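Local coordinates for dual specificity protein phosphatase 18 (Homo sapiens, PDB 2ESB), which removes phosphate from tyrosine, serine and threonine residues of proteins, preferring phosphotyrosine over phosphothreonine in MAP kinase peptides, at residues A117-M120 / K121-M125. Sequence-based numbering, arbitrary orientation.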
# COMPACT_ATOMS: atom_id res chain seq x y z
N ALA A 117 5.45 2.26 1.90
CA ALA A 117 5.89 3.60 2.26
C ALA A 117 5.48 3.91 3.69
O ALA A 117 6.27 4.46 4.47
CB ALA A 117 5.29 4.65 1.29
N TYR A 118 4.25 3.54 4.04
CA TYR A 118 3.76 3.79 5.39
C TYR A 118 4.59 3.06 6.44
O TYR A 118 4.98 3.66 7.46
CB TYR A 118 2.29 3.37 5.49
CG TYR A 118 1.80 3.27 6.92
CD1 TYR A 118 1.53 4.41 7.68
CD2 TYR A 118 1.67 2.03 7.53
CE1 TYR A 118 1.15 4.31 9.02
CE2 TYR A 118 1.29 1.91 8.86
CZ TYR A 118 1.04 3.05 9.60
OH TYR A 118 0.71 2.92 10.92
N LEU A 119 4.86 1.78 6.21
CA LEU A 119 5.63 0.99 7.17
C LEU A 119 7.02 1.57 7.40
O LEU A 119 7.51 1.59 8.53
CB LEU A 119 5.76 -0.47 6.70
CG LEU A 119 4.47 -1.29 6.74
CD1 LEU A 119 4.70 -2.67 6.15
CD2 LEU A 119 3.99 -1.40 8.19
N MET A 120 7.67 2.05 6.34
CA MET A 120 8.99 2.64 6.52
C MET A 120 8.92 3.91 7.35
O MET A 120 9.75 4.13 8.24
CB MET A 120 9.63 2.99 5.16
CG MET A 120 10.03 1.79 4.31
SD MET A 120 11.11 2.29 2.94
CE MET A 120 9.93 3.18 1.89
N LYS A 121 7.93 4.74 7.07
CA LYS A 121 7.82 6.00 7.80
C LYS A 121 7.35 5.87 9.23
O LYS A 121 7.89 6.54 10.11
CB LYS A 121 6.91 6.98 7.05
CG LYS A 121 6.89 8.36 7.69
CD LYS A 121 6.06 9.38 6.93
CE LYS A 121 6.20 10.78 7.59
NZ LYS A 121 5.61 11.89 6.75
N TYR A 122 6.37 5.01 9.49
CA TYR A 122 5.84 4.91 10.84
C TYR A 122 6.18 3.70 11.69
O TYR A 122 5.86 3.67 12.88
CB TYR A 122 4.32 5.10 10.81
CG TYR A 122 3.93 6.54 10.62
CD1 TYR A 122 3.62 7.04 9.36
CD2 TYR A 122 3.95 7.42 11.70
CE1 TYR A 122 3.33 8.38 9.18
CE2 TYR A 122 3.67 8.77 11.53
CZ TYR A 122 3.36 9.24 10.26
OH TYR A 122 3.10 10.57 10.06
N HIS A 123 6.80 2.68 11.10
CA HIS A 123 7.17 1.49 11.87
C HIS A 123 8.69 1.28 11.84
O HIS A 123 9.19 0.20 12.14
CB HIS A 123 6.43 0.27 11.33
CG HIS A 123 4.99 0.23 11.74
ND1 HIS A 123 4.56 -0.40 12.90
CD2 HIS A 123 3.89 0.80 11.20
CE1 HIS A 123 3.26 -0.21 13.04
NE2 HIS A 123 2.83 0.51 12.03
N ALA A 124 9.40 2.34 11.46
CA ALA A 124 10.86 2.33 11.39
C ALA A 124 11.41 1.05 10.75
O ALA A 124 12.30 0.40 11.31
CB ALA A 124 11.43 2.51 12.79
N MET A 125 10.88 0.69 9.59
CA MET A 125 11.33 -0.50 8.89
C MET A 125 12.06 -0.16 7.61
O MET A 125 11.72 0.80 6.93
CB MET A 125 10.14 -1.41 8.56
CG MET A 125 9.48 -2.04 9.78
SD MET A 125 7.95 -2.92 9.37
CE MET A 125 8.55 -4.54 9.09
O HOH W 1 0.04 0.60 12.01
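Tyr118 lies between Tyr122 and His123 in an aromatic cluster at the C-terminal end of helix 110-122, in the alpha/beta catalytic domain of the dual-specificity phosphatases. With CG anti to the backbone N (chi1 165°), the Tyr118 ring reaches along the helix toward the next turn. Its CE1 corner packs on Tyr122, 3.7 Å from Tyr122 CD1; the two ring planes are near parallel but slid apart, with little overlap. On the other side of the hydroxyl-bearing carbon, Tyr118 CE2 meets His123, 3.7 Å from His123 CD2, and the imidazole stands at 70° to the phenol. One water closes this side, 2.6 Å from Tyr118 OH and 2.8 Å from His123 NE2, in the plane of both rings. Replacing Tyr118 by alanine removes the phenol, which would probably leave the water without that partner and open a gap beside Tyr122 CD1 and His123 CD2.

The tight part is the inward surface of the helix. Leu119 sends CD2 against His123 CD2 and packs on Ile23 and on helix 127-137, while Met120 touches Leu127 of helix 127-137 and Tyr154 of helix 145-159. The solvent side is more open: Ala124 is exposed, and Lys121 and Tyr122, only partly exposed, are fixed at their polar ends. Lys121 NZ forms salt bridges with Asp84 and Asp88 of helix 83-95, and Asp88 also hydrogen-bonds the Tyr122 hydroxyl.

Backbone bonds record how the helix ends. Tyr122 N donates to Tyr118 O at 2.8 Å, whereas His123, the first residue to leave helical angles, donates to Leu119 O from above the carbonyl plane. Beyond the positive phi of Ala124 the chain returns to the helix, bringing Met125 O to 3.3 Å from Met120 CA in a CA-H...O contact.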